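Local coordinates for protein mosquitocidal toxin (Lysinibacillus sphaericus, PDB 2VSE) that probably poisons mosquito larvae through an ADP-ribosyltransferase part, to which ricin-B-like lectin domains that probably bind carbohydrate are joined, at residues I714-S719 / I730-Q735; I726-G731 / F811-P816; P473-A478 / A489-Y494; A464-S469 / D496-I501. All coordinates share one frame; numbering follows the deposited sequence.

Contact 1: residues I714-S719 / I730-Q735; sequences IITMNS and IGINNQ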
loop_
_atom_site.group_PDB
_atom_site.type_symbol
_atom_site.label_atom_id
_atom_site.label_comp_id
_atom_site.label_asym_id
_atom_site.label_seq_id
_atom_site.Cartn_x
_atom_site.Cartn_y
_atom_site.Cartn_z
ATOM N N ILE A 714 23.479 27.779 11.328
ATOM C CA ILE A 714 22.995 27.936 9.950
ATOM C C ILE A 714 23.799 28.918 9.081
ATOM O O ILE A 714 24.466 29.832 9.592
ATOM C CB ILE A 714 21.500 28.300 9.913
ATOM C CG1 ILE A 714 21.261 29.752 10.373
ATOM C CG2 ILE A 714 20.658 27.286 10.720
ATOM C CD1 ILE A 714 19.807 30.171 10.279
ATOM N N ILE A 715 23.744 28.714 7.767
ATOM C CA ILE A 715 24.545 29.510 6.849
ATOM C C ILE A 715 24.057 30.960 6.898
ATOM O O ILE A 715 22.871 31.224 6.775
ATOM C CB ILE A 715 24.544 28.931 5.395
ATOM C CG1 ILE A 715 25.157 27.516 5.379
ATOM C CG2 ILE A 715 25.335 29.845 4.457
ATOM C CD1 ILE A 715 25.387 26.909 3.993
ATOM N N THR A 716 24.991 31.887 7.114
ATOM C CA THR A 716 24.640 33.281 7.339
ATOM C C THR A 716 25.529 34.203 6.525
ATOM O O THR A 716 26.753 34.052 6.514
ATOM C CB THR A 716 24.784 33.589 8.824
ATOM O OG1 THR A 716 23.923 32.708 9.542
ATOM C CG2 THR A 716 24.440 35.056 9.156
ATOM N N MET A 717 24.908 35.138 5.825
ATOM C CA MET A 717 25.646 36.189 5.136
ATOM C C MET A 717 26.133 37.187 6.196
ATOM O O MET A 717 25.337 37.608 7.049
ATOM C CB MET A 717 24.744 36.878 4.099
ATOM C CG MET A 717 25.451 37.968 3.299
ATOM S SD MET A 717 24.404 38.820 2.115
ATOM C CE MET A 717 24.788 37.921 0.669
ATOM N N ASN A 718 27.413 37.561 6.163
ATOM C CA ASN A 718 27.932 38.518 7.160
ATOM C C ASN A 718 27.418 39.938 6.925
ATOM O O ASN A 718 26.797 40.202 5.882
ATOM C CB ASN A 718 29.455 38.472 7.263
ATOM C CG ASN A 718 30.150 38.788 5.952
ATOM O OD1 ASN A 718 29.515 39.159 4.961
ATOM N ND2 ASN A 718 31.485 38.636 5.941
ATOM N N SER A 719 27.658 40.845 7.880
ATOM C CA SER A 719 27.129 42.197 7.769
ATOM C C SER A 719 27.582 42.962 6.526
ATOM O O SER A 719 26.774 43.694 5.932
ATOM C CB SER A 719 27.359 43.025 9.033
ATOM O OG SER A 719 28.676 42.917 9.510
ATOM N N ILE A 730 19.065 33.054 14.428
ATOM C CA ILE A 730 18.454 34.167 15.158
ATOM C C ILE A 730 17.338 34.811 14.343
ATOM O O ILE A 730 16.875 35.902 14.648
ATOM C CB ILE A 730 19.489 35.226 15.638
ATOM C CG1 ILE A 730 20.465 35.589 14.509
ATOM C CG2 ILE A 730 20.211 34.706 16.900
ATOM C CD1 ILE A 730 21.226 36.892 14.713
ATOM N N GLY A 731 16.911 34.108 13.296
ATOM C CA GLY A 731 15.760 34.496 12.479
ATOM C C GLY A 731 15.901 35.747 11.629
ATOM O O GLY A 731 14.933 36.457 11.423
ATOM N N ILE A 732 17.098 36.032 11.130
ATOM C CA ILE A 732 17.349 37.299 10.423
ATOM C C ILE A 732 17.299 37.154 8.905
ATOM O O ILE A 732 17.382 36.041 8.364
ATOM C CB ILE A 732 18.684 37.951 10.864
ATOM C CG1 ILE A 732 19.853 36.982 10.655
ATOM C CG2 ILE A 732 18.597 38.409 12.325
ATOM C CD1 ILE A 732 21.231 37.591 10.894
ATOM N N ASN A 733 17.149 38.281 8.216
ATOM C CA ASN A 733 17.117 38.284 6.741
ATOM C C ASN A 733 18.347 37.598 6.124
ATOM O O ASN A 733 18.204 36.884 5.124
ATOM C CB ASN A 733 16.941 39.705 6.180
ATOM C CG ASN A 733 15.538 40.265 6.410
ATOM O OD1 ASN A 733 14.552 39.781 5.845
ATOM N ND2 ASN A 733 15.447 41.306 7.228
ATOM N N ASN A 734 19.527 37.797 6.729
ATOM C CA ASN A 734 20.782 37.193 6.240
ATOM C C ASN A 734 20.927 35.672 6.435
ATOM O O ASN A 734 21.970 35.100 6.128
ATOM C CB ASN A 734 21.996 37.909 6.852
ATOM C CG ASN A 734 22.246 39.270 6.231
ATOM O OD1 ASN A 734 21.324 39.903 5.696
ATOM N ND2 ASN A 734 23.488 39.743 6.316
ATOM N N GLN A 735 19.884 35.021 6.934
ATOM C CA GLN A 735 19.927 33.589 7.196
ATOM C C GLN A 735 18.810 32.892 6.423
ATOM O O GLN A 735 18.584 31.677 6.535
ATOM C CB GLN A 735 19.769 33.338 8.693
ATOM C CG GLN A 735 21.004 33.713 9.494
ATOM C CD GLN A 735 20.847 33.479 10.979
ATOM O OE1 GLN A 735 19.780 33.734 11.562
ATOM N NE2 GLN A 735 21.903 32.988 11.605
HETATM O O HOH W 1 20.397 29.700 6.724
HETATM O O HOH W 2 24.106 42.646 5.776
#
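Gln735 lies beside Ile714 and Thr716. It is the glutamine of a Gln-x-Trp sequence, the signature of ricin-B-like beta-trefoil lectin domains. Its CB faces Ile714 CD1 at 3.5 Å. CG stands beside its own backbone N (chi1 -73°), and from there it runs past the Thr716 hydroxyl to touch Thr716 CG2 at 3.7 Å. The chain then stays extended, and CD lies over Ile714 CD1. At the tip, NE2 donates to Thr716 OG1 (2.9 Å), which lies in the plane of the amide. NE2 also donates to the backbone O of Asp728. Gln735 OE1 uses a lone pair in its carbonyl plane to accept from Ile730 N at 3.0 Å. The buried amide is thus gripped at both ends, which fixes its rotation. Thr716 OG1 in turn donates to Ile714 O.

Next to it, the backbone joins strand 713-717 to the short 3-10 segment through Met717 N to Asn734 O, 3.0 Å. The Asn734 side chain answers in the other direction. Its ND2 donates to Met717 O at 2.9 Å, coming from well above the carbonyl plane, and also donates to a water that bonds to Ser719 O.

Contact 2: residues I726-G731 / F811-P816; sequences IFDNIG and FANNTP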
loop_
_atom_site.group_PDB
_atom_site.type_symbol
_atom_site.label_atom_id
_atom_site.label_comp_id
_atom_site.label_asym_id
_atom_site.label_seq_id
_atom_site.Cartn_x
_atom_site.Cartn_y
_atom_site.Cartn_z
ATOM N N ILE A 726 28.927 30.598 9.491
ATOM C CA ILE A 726 27.976 29.830 10.309
ATOM C C ILE A 726 27.629 30.676 11.521
ATOM O O ILE A 726 28.459 31.409 12.020
ATOM C CB ILE A 726 28.578 28.476 10.791
ATOM C CG1 ILE A 726 27.493 27.432 11.061
ATOM C CG2 ILE A 726 29.449 28.670 12.059
ATOM C CD1 ILE A 726 26.748 26.925 9.842
ATOM N N PHE A 727 26.403 30.571 12.017
ATOM C CA PHE A 727 25.966 31.417 13.133
ATOM C C PHE A 727 24.658 30.871 13.712
ATOM O O PHE A 727 23.857 30.288 12.969
ATOM C CB PHE A 727 25.751 32.866 12.647
ATOM C CG PHE A 727 25.768 33.892 13.752
ATOM C CD1 PHE A 727 26.926 34.606 14.034
ATOM C CD2 PHE A 727 24.627 34.152 14.505
ATOM C CE1 PHE A 727 26.953 35.558 15.055
ATOM C CE2 PHE A 727 24.649 35.093 15.524
ATOM C CZ PHE A 727 25.826 35.805 15.795
ATOM N N ASP A 728 24.431 31.048 15.019
ATOM C CA ASP A 728 23.164 30.628 15.617
ATOM C C ASP A 728 21.989 31.123 14.771
ATOM O O ASP A 728 22.018 32.214 14.199
ATOM C CB ASP A 728 22.958 31.181 17.036
ATOM C CG ASP A 728 24.056 30.786 17.996
ATOM O OD1 ASP A 728 24.586 29.656 17.908
ATOM O OD2 ASP A 728 24.382 31.619 18.856
ATOM N N ASN A 729 20.946 30.317 14.684
ATOM C CA ASN A 729 19.711 30.747 14.036
ATOM C C ASN A 729 19.065 31.814 14.915
ATOM O O ASN A 729 18.618 31.525 16.030
ATOM C CB ASN A 729 18.759 29.560 13.861
ATOM C CG ASN A 729 17.488 29.891 13.012
ATOM O OD1 ASN A 729 17.046 31.040 12.903
ATOM N ND2 ASN A 729 16.912 28.849 12.415
ATOM N N ILE A 730 19.065 33.054 14.428
ATOM C CA ILE A 730 18.454 34.167 15.158
ATOM C C ILE A 730 17.338 34.811 14.343
ATOM O O ILE A 730 16.875 35.902 14.648
ATOM C CB ILE A 730 19.489 35.226 15.638
ATOM C CG1 ILE A 730 20.465 35.589 14.509
ATOM C CG2 ILE A 730 20.211 34.706 16.900
ATOM C CD1 ILE A 730 21.226 36.892 14.713
ATOM N N GLY A 731 16.911 34.108 13.296
ATOM C CA GLY A 731 15.760 34.496 12.479
ATOM C C GLY A 731 15.901 35.747 11.629
ATOM O O GLY A 731 14.933 36.457 11.423
ATOM N N PHE A 811 32.260 25.210 15.198
ATOM C CA PHE A 811 30.921 25.784 15.178
ATOM C C PHE A 811 30.761 27.064 15.971
ATOM O O PHE A 811 29.634 27.486 16.214
ATOM C CB PHE A 811 29.836 24.744 15.527
ATOM C CG PHE A 811 29.539 23.841 14.382
ATOM C CD1 PHE A 811 28.541 24.172 13.467
ATOM C CD2 PHE A 811 30.340 22.720 14.139
ATOM C CE1 PHE A 811 28.300 23.386 12.371
ATOM C CE2 PHE A 811 30.106 21.925 13.036
ATOM C CZ PHE A 811 29.072 22.262 12.145
ATOM N N ALA A 812 31.873 27.685 16.354
ATOM C CA ALA A 812 31.800 29.003 16.956
ATOM C C ALA A 812 31.158 29.962 15.950
ATOM O O ALA A 812 31.416 29.889 14.745
ATOM C CB ALA A 812 33.178 29.495 17.384
ATOM N N ASN A 813 30.300 30.842 16.454
ATOM C CA ASN A 813 29.724 31.908 15.653
ATOM C C ASN A 813 30.781 32.654 14.829
ATOM O O ASN A 813 31.852 33.033 15.357
ATOM C CB ASN A 813 28.960 32.903 16.550
ATOM C CG ASN A 813 27.577 32.398 16.967
ATOM O OD1 ASN A 813 26.937 31.606 16.259
ATOM N ND2 ASN A 813 27.095 32.884 18.116
ATOM N N ASN A 814 30.463 32.837 13.544
ATOM C CA ASN A 814 31.281 33.579 12.573
ATOM C C ASN A 814 32.406 32.780 11.923
ATOM O O ASN A 814 33.201 33.349 11.161
ATOM C CB ASN A 814 31.805 34.914 13.141
ATOM C CG ASN A 814 30.721 35.979 13.210
ATOM O OD1 ASN A 814 30.107 36.318 12.191
ATOM N ND2 ASN A 814 30.484 36.514 14.395
ATOM N N THR A 815 32.470 31.484 12.202
ATOM C CA THR A 815 33.387 30.611 11.491
ATOM C C THR A 815 32.949 30.617 10.026
ATOM O O THR A 815 31.781 30.378 9.742
ATOM C CB THR A 815 33.325 29.182 12.048
ATOM O OG1 THR A 815 33.599 29.203 13.454
ATOM C CG2 THR A 815 34.320 28.291 11.338
ATOM N N PRO A 816 33.858 30.947 9.101
ATOM C CA PRO A 816 33.497 30.987 7.680
ATOM C C PRO A 816 33.043 29.638 7.122
ATOM O O PRO A 816 33.407 28.592 7.662
ATOM C CB PRO A 816 34.805 31.405 7.000
ATOM C CG PRO A 816 35.844 31.120 7.959
ATOM C CD PRO A 816 35.264 31.316 9.317
#
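The Phe727 ring and the Asn813 amide are stacked, with their planes 13° apart. Asn813 CG sits 3.7 Å above the ring plane, over the centre of the Phe727 ring. At the ring edge, near its plane, Asn814 ND2 comes within 3.7 Å of Phe727 CE1. The Asn814 side chain runs beside the phenylalanine, pointing the same way. A bound MPD molecule, probably from the crystallisation liquor, lies about 3 Å from the Phe727 side chain.

The stacked amide is also held by its polar atoms. Asn813 OD1 accepts from Asp728 N at 2.9 Å, and Asn813 ND2 donates to Asp728 OD2 at 3.1 Å. The second bond lies in the amide plane but meets the carboxylate from above its own plane. The two flat groups are 72° apart. With both ends bonded, the amide is held flat over the ring. Asp728 OD1 makes a salt bridge to Lys713, whose positive charge probably steadies the carboxylate.

The backbones are joined by two bonds: Ile726 N to Thr815 O, 2.9 Å, and Asn814 N to Ile726 O, 2.9 Å. A type II turn from Ala812 to Thr815 shapes the loop here, and Thr815 OG1 adds a bond to Ala812 O. Beside the turn, Ile726, with CG1 anti to its backbone N (chi1 -154°), brings CG1 to Phe811 CD1 at 4.2 Å.

The contact joins two parts of a ricin-B-like domain, consistent with a beta-trefoil. The loop between strands 802-806 and 817-821 lies along strand 724-728, which pairs with strand 713-717. Val806 of strand 802-806 meets both Ile726 and Phe811.

Contact 3: residues P473-A478 / A489-Y494; sequences PNYSLA and AATGDY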
loop_
_atom_site.group_PDB
_atom_site.type_symbol
_atom_site.label_atom_id
_atom_site.label_comp_id
_atom_site.label_asym_id
_atom_site.label_seq_id
_atom_site.Cartn_x
_atom_site.Cartn_y
_atom_site.Cartn_z
ATOM N N PRO A 473 -0.613 -15.276 -22.496
ATOM C CA PRO A 473 -1.952 -14.870 -22.046
ATOM C C PRO A 473 -3.046 -15.897 -22.355
ATOM O O PRO A 473 -4.045 -15.957 -21.634
ATOM C CB PRO A 473 -2.211 -13.569 -22.810
ATOM C CG PRO A 473 -0.877 -13.117 -23.293
ATOM C CD PRO A 473 -0.060 -14.342 -23.493
ATOM N N ASN A 474 -2.857 -16.697 -23.404
ATOM C CA ASN A 474 -3.771 -17.790 -23.749
ATOM C C ASN A 474 -3.854 -18.898 -22.710
ATOM O O ASN A 474 -4.793 -19.694 -22.721
ATOM C CB ASN A 474 -3.369 -18.424 -25.075
ATOM C CG ASN A 474 -3.929 -17.685 -26.269
ATOM O OD1 ASN A 474 -5.113 -17.339 -26.300
ATOM N ND2 ASN A 474 -3.087 -17.449 -27.266
ATOM N N TYR A 475 -2.863 -18.976 -21.829
ATOM C CA TYR A 475 -2.844 -20.029 -20.831
ATOM C C TYR A 475 -3.150 -19.470 -19.459
ATOM O O TYR A 475 -2.650 -18.407 -19.071
ATOM C CB TYR A 475 -1.513 -20.781 -20.833
ATOM C CG TYR A 475 -1.226 -21.508 -22.129
ATOM C CD1 TYR A 475 -1.381 -22.895 -22.229
ATOM C CD2 TYR A 475 -0.803 -20.811 -23.264
ATOM C CE1 TYR A 475 -1.113 -23.570 -23.433
ATOM C CE2 TYR A 475 -0.545 -21.468 -24.460
ATOM C CZ TYR A 475 -0.697 -22.846 -24.545
ATOM O OH TYR A 475 -0.424 -23.484 -25.748
ATOM N N SER A 476 -3.992 -20.197 -18.734
ATOM C CA SER A 476 -4.330 -19.853 -17.364
ATOM C C SER A 476 -4.123 -21.060 -16.470
ATOM O O SER A 476 -4.108 -22.209 -16.940
ATOM C CB SER A 476 -5.775 -19.365 -17.263
ATOM O OG SER A 476 -6.699 -20.390 -17.618
ATOM N N LEU A 477 -3.970 -20.790 -15.181
ATOM C CA LEU A 477 -3.761 -21.816 -14.172
ATOM C C LEU A 477 -5.010 -22.692 -14.050
ATOM O O LEU A 477 -6.096 -22.183 -13.790
ATOM C CB LEU A 477 -3.463 -21.137 -12.834
ATOM C CG LEU A 477 -2.385 -21.697 -11.915
ATOM C CD1 LEU A 477 -1.049 -21.811 -12.643
ATOM C CD2 LEU A 477 -2.249 -20.803 -10.690
ATOM N N ALA A 478 -4.850 -24.001 -14.243
ATOM C CA ALA A 478 -5.981 -24.945 -14.241
ATOM C C ALA A 478 -5.698 -26.197 -13.426
ATOM O O ALA A 478 -4.537 -26.570 -13.214
ATOM C CB ALA A 478 -6.362 -25.347 -15.668
ATOM N N ALA A 489 -1.039 -25.328 -16.563
ATOM C CA ALA A 489 -1.495 -24.170 -17.308
ATOM C C ALA A 489 -2.117 -24.678 -18.599
ATOM O O ALA A 489 -1.554 -25.550 -19.257
ATOM C CB ALA A 489 -0.344 -23.228 -17.592
ATOM N N ALA A 490 -3.279 -24.147 -18.956
ATOM C CA ALA A 490 -3.970 -24.618 -20.151
ATOM C C ALA A 490 -4.781 -23.536 -20.850
ATOM O O ALA A 490 -5.146 -22.512 -20.250
ATOM C CB ALA A 490 -4.853 -25.828 -19.818
ATOM N N THR A 491 -5.049 -23.786 -22.130
ATOM C CA THR A 491 -5.889 -22.926 -22.952
ATOM C C THR A 491 -7.367 -23.063 -22.547
ATOM O O THR A 491 -7.710 -23.847 -21.659
ATOM C CB THR A 491 -5.742 -23.298 -24.423
ATOM O OG1 THR A 491 -6.066 -24.685 -24.593
ATOM C CG2 THR A 491 -4.319 -23.051 -24.899
ATOM N N GLY A 492 -8.234 -22.295 -23.201
ATOM C CA GLY A 492 -9.666 -22.392 -22.976
ATOM C C GLY A 492 -10.182 -21.466 -21.897
ATOM O O GLY A 492 -9.416 -20.854 -21.154
ATOM N N ASP A 493 -11.504 -21.376 -21.805
ATOM C CA ASP A 493 -12.148 -20.465 -20.870
ATOM C C ASP A 493 -13.295 -21.192 -20.153
ATOM O O ASP A 493 -14.459 -20.779 -20.197
ATOM C CB ASP A 493 -12.619 -19.204 -21.608
ATOM C CG ASP A 493 -13.015 -18.094 -20.669
ATOM O OD1 ASP A 493 -12.260 -17.823 -19.722
ATOM O OD2 ASP A 493 -14.087 -17.486 -20.873
ATOM N N TYR A 494 -12.946 -22.294 -19.497
ATOM C CA TYR A 494 -13.931 -23.139 -18.839
ATOM C C TYR A 494 -14.057 -22.721 -17.402
ATOM O O TYR A 494 -13.132 -22.129 -16.848
ATOM C CB TYR A 494 -13.532 -24.604 -18.940
ATOM C CG TYR A 494 -13.529 -25.110 -20.356
ATOM C CD1 TYR A 494 -14.730 -25.363 -21.027
ATOM C CD2 TYR A 494 -12.331 -25.324 -21.038
ATOM C CE1 TYR A 494 -14.736 -25.828 -22.333
ATOM C CE2 TYR A 494 -12.329 -25.794 -22.348
ATOM C CZ TYR A 494 -13.533 -26.036 -22.983
ATOM O OH TYR A 494 -13.540 -26.494 -24.277
HETATM O O HOH W 3 -7.441 -19.859 -23.581
HETATM O O HOH W 4 -6.759 -20.687 -20.364
#
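Tyr475 and Thr491 meet through their first torsions. Tyr475 holds CG beside its backbone N (chi1 -63°), which sends the ring along the second segment. Thr491 turns OG1 between its backbone N and carbonyl carbon (chi1 57°), and this places the methyl CG2 over the ring. CG2 lies 3.8 Å from the centroid of the Tyr475 ring, over one face and offset toward the rim, as a CH-pi contact. The closest ring atoms are CE1 and CZ. The two side chains run side by side in the same direction. The backbone O of Ala489 is at the edge of the same ring, near its plane, and Tyr475 CB packs on Ala489 CB at 4.2 Å.

Ser476 and Ala490 form an antiparallel hydrogen-bonded pair. Ser476 N donates to Ala490 O at 3.0 Å, and Ala490 N donates back to Ser476 O at 2.9 Å. Both bonds are fairly straight. Leu477 and Ala489 follow as a non-hydrogen-bonded pair. On the Ser476 side of the sheet, Ala478 CB touches Ala490 CB at 4.4 Å.

Past the paired strands the backbones draw apart. Thr491 CA still points its hydrogen at Asn474 O, 3.4 Å away. A water between Ser476 OG and Gly492 O probably helps to bridge the gap, though the many acceptors around it leave its bonding doubtful.

Strands 476-479 and 487-490 make a two-stranded antiparallel beta hairpin. It belongs to a ricin-B-like lectin region, consistent with the beta-trefoil fold, which is built from six such hairpins.

Contact 4: residues A464-S469 / D496-I501; sequences AYKIKS and DQYWLI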
loop_
_atom_site.group_PDB
_atom_site.type_symbol
_atom_site.label_atom_id
_atom_site.label_comp_id
_atom_site.label_asym_id
_atom_site.label_seq_id
_atom_site.Cartn_x
_atom_site.Cartn_y
_atom_site.Cartn_z
ATOM N N ALA A 464 -15.294 -15.044 -9.514
ATOM C CA ALA A 464 -14.044 -15.791 -9.383
ATOM C C ALA A 464 -12.982 -15.256 -10.335
ATOM O O ALA A 464 -13.275 -14.427 -11.199
ATOM C CB ALA A 464 -14.279 -17.247 -9.628
ATOM N N TYR A 465 -11.746 -15.731 -10.187
ATOM C CA TYR A 465 -10.620 -15.159 -10.920
ATOM C C TYR A 465 -10.031 -16.113 -11.931
ATOM O O TYR A 465 -9.846 -17.304 -11.641
ATOM C CB TYR A 465 -9.504 -14.761 -9.962
ATOM C CG TYR A 465 -9.817 -13.565 -9.089
ATOM C CD1 TYR A 465 -9.336 -12.294 -9.417
ATOM C CD2 TYR A 465 -10.574 -13.706 -7.922
ATOM C CE1 TYR A 465 -9.598 -11.196 -8.609
ATOM C CE2 TYR A 465 -10.842 -12.615 -7.111
ATOM C CZ TYR A 465 -10.357 -11.364 -7.457
ATOM O OH TYR A 465 -10.619 -10.282 -6.646
ATOM N N LYS A 466 -9.717 -15.589 -13.115
ATOM C CA LYS A 466 -8.788 -16.282 -13.995
ATOM C C LYS A 466 -7.361 -15.833 -13.623
ATOM O O LYS A 466 -7.099 -14.639 -13.433
ATOM C CB LYS A 466 -9.099 -16.034 -15.474
ATOM C CG LYS A 466 -8.726 -17.209 -16.361
ATOM C CD LYS A 466 -9.430 -17.158 -17.710
ATOM C CE LYS A 466 -9.320 -18.485 -18.447
ATOM N NZ LYS A 466 -9.463 -18.344 -19.939
ATOM N N ILE A 467 -6.464 -16.809 -13.487
ATOM C CA ILE A 467 -5.060 -16.561 -13.160
ATOM C C ILE A 467 -4.225 -16.867 -14.394
ATOM O O ILE A 467 -3.922 -18.024 -14.690
ATOM C CB ILE A 467 -4.595 -17.399 -11.961
ATOM C CG1 ILE A 467 -5.507 -17.139 -10.751
ATOM C CG2 ILE A 467 -3.150 -17.063 -11.614
ATOM C CD1 ILE A 467 -5.357 -18.135 -9.629
ATOM N N LYS A 468 -3.853 -15.803 -15.103
ATOM C CA LYS A 468 -3.277 -15.905 -16.436
ATOM C C LYS A 468 -1.792 -15.620 -16.436
ATOM O O LYS A 468 -1.326 -14.643 -15.845
ATOM C CB LYS A 468 -3.990 -14.943 -17.393
ATOM C CG LYS A 468 -5.486 -15.254 -17.608
ATOM C CD LYS A 468 -6.293 -14.078 -18.186
ATOM C CE LYS A 468 -6.078 -13.876 -19.682
ATOM N NZ LYS A 468 -6.320 -15.118 -20.457
ATOM N N SER A 469 -1.058 -16.494 -17.110
ATOM C CA SER A 469 0.346 -16.282 -17.437
ATOM C C SER A 469 0.585 -14.904 -18.061
ATOM O O SER A 469 -0.157 -14.481 -18.952
ATOM C CB SER A 469 0.765 -17.379 -18.413
ATOM O OG SER A 469 1.830 -16.967 -19.248
ATOM N N ASP A 496 -13.911 -24.380 -14.657
ATOM C CA ASP A 496 -12.925 -24.965 -13.722
ATOM C C ASP A 496 -11.517 -24.415 -13.892
ATOM O O ASP A 496 -10.565 -24.963 -13.332
ATOM C CB ASP A 496 -12.923 -26.505 -13.767
ATOM C CG ASP A 496 -12.567 -27.063 -15.133
ATOM O OD1 ASP A 496 -12.637 -28.303 -15.266
ATOM O OD2 ASP A 496 -12.234 -26.287 -16.065
ATOM N N GLN A 497 -11.401 -23.341 -14.677
ATOM C CA GLN A 497 -10.155 -22.591 -14.816
ATOM C C GLN A 497 -10.276 -21.259 -14.092
ATOM O O GLN A 497 -9.435 -20.377 -14.254
ATOM C CB GLN A 497 -9.830 -22.378 -16.287
ATOM C CG GLN A 497 -9.806 -23.661 -17.084
ATOM C CD GLN A 497 -9.467 -23.420 -18.533
ATOM O OE1 GLN A 497 -10.354 -23.300 -19.368
ATOM N NE2 GLN A 497 -8.181 -23.352 -18.842
ATOM N N TYR A 498 -11.345 -21.123 -13.306
ATOM C CA TYR A 498 -11.556 -19.962 -12.456
ATOM C C TYR A 498 -11.367 -20.313 -10.986
ATOM O O TYR A 498 -11.623 -21.435 -10.571
ATOM C CB TYR A 498 -12.936 -19.358 -12.687
ATOM C CG TYR A 498 -13.031 -18.579 -13.966
ATOM C CD1 TYR A 498 -12.855 -17.193 -13.977
ATOM C CD2 TYR A 498 -13.300 -19.225 -15.171
ATOM C CE1 TYR A 498 -12.933 -16.474 -15.158
ATOM C CE2 TYR A 498 -13.384 -18.517 -16.353
ATOM C CZ TYR A 498 -13.192 -17.142 -16.341
ATOM O OH TYR A 498 -13.279 -16.450 -17.534
ATOM N N TRP A 499 -10.931 -19.335 -10.204
ATOM C CA TRP A 499 -10.513 -19.577 -8.830
ATOM C C TRP A 499 -11.111 -18.559 -7.876
ATOM O O TRP A 499 -11.119 -17.347 -8.142
ATOM C CB TRP A 499 -8.981 -19.572 -8.709
ATOM C CG TRP A 499 -8.333 -20.619 -9.573
ATOM C CD1 TRP A 499 -7.975 -20.489 -10.874
ATOM C CD2 TRP A 499 -8.004 -21.961 -9.199
ATOM N NE1 TRP A 499 -7.448 -21.655 -11.339
ATOM C CE2 TRP A 499 -7.442 -22.577 -10.332
ATOM C CE3 TRP A 499 -8.124 -22.699 -8.011
ATOM C CZ2 TRP A 499 -6.998 -23.903 -10.325
ATOM C CZ3 TRP A 499 -7.692 -24.020 -8.004
ATOM C CH2 TRP A 499 -7.129 -24.608 -9.158
ATOM N N LEU A 500 -11.620 -19.084 -6.768
ATOM C CA LEU A 500 -12.187 -18.300 -5.704
ATOM C C LEU A 500 -11.039 -18.002 -4.774
ATOM O O LEU A 500 -10.391 -18.928 -4.263
ATOM C CB LEU A 500 -13.270 -19.104 -4.977
ATOM C CG LEU A 500 -14.566 -19.410 -5.755
ATOM C CD1 LEU A 500 -15.319 -20.570 -5.126
ATOM C CD2 LEU A 500 -15.446 -18.164 -5.879
ATOM N N ILE A 501 -10.771 -16.709 -4.580
ATOM C CA ILE A 501 -9.643 -16.265 -3.788
ATOM C C ILE A 501 -10.156 -15.709 -2.456
ATOM O O ILE A 501 -10.769 -14.655 -2.402
ATOM C CB ILE A 501 -8.777 -15.244 -4.554
ATOM C CG1 ILE A 501 -8.213 -15.872 -5.840
ATOM C CG2 ILE A 501 -7.639 -14.774 -3.690
ATOM C CD1 ILE A 501 -7.415 -14.916 -6.751
HETATM O O HOH W 5 -7.060 -19.553 -14.068
#
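Ile467 and Trp499 meet at the apolar centre, on one side of two antiparallel strands. Ile467 CD1 reaches Trp499 CD1 at 3.7 Å, and the side chains cross at about a right angle. On the same side, Ile501 places CD1 over one face of the Tyr465 ring, 3.9 Å from the centroid, in a CH-pi contact. Its CG1 stands beside the backbone N (chi1 -61°), and this carries the methyl to the ring near Tyr465 CD2 and CG. On the other side, that of Lys466 and Tyr498, Ala464 CB packs against Tyr498 CB and Leu500 CD2, each at 4.0 Å.

The backbones are tied between Tyr465 and Trp499. Tyr465 N donates to Trp499 O, and Trp499 N donates back to Tyr465 O, both at 2.7 Å. The second bond is the more bent, with an N-H...O angle of 142°. Trp499 O also lies in the plane of the Tyr465 ring, at its edge.

Toward the polar edge, the extended Lys466 chain crosses the Tyr498 ring, with CG over one face and CD 3.9 Å from Tyr498 OH. Beyond it, Lys466 NZ forms a salt bridge with Asp493 and bonds to Gly492 O. Tyr498 OH bonds to the same Asp493 carboxylate. Trp499 NE1 is satisfied by Leu477 O, and Gln497 by Tyr494 and Thr491. Gln497, Tyr498 and Trp499 form a Gln-x-Trp sequence of this lectin family.

The chemistry implies that every buried polar tip named here is paid for by a definite partner, while the lysine charge is neutralised, probably largely, by Asp493.

The four contacts form two separate pairs, in two different ricin-B-like lectin regions of the chain. Contacts 1 and 2 have centres 8 Å apart and share Ile730 and Gly731. Their strands 713-717 and 724-728 are neighbours in one sheet, joined by Ile714 N to Phe727 O, 3.0 Å. The MPD site lies on this pair, at Phe727. Contacts 3 and 4 have centres 9 Å apart, and contact 3 is nested in the loop that contact 4 closes. Lys468 NZ reaches Pro473 O at 2.7 Å between them. The pairs lie on opposite sides of the chain's centre, and the centres of contacts 1 and 3 are about 69 Å apart.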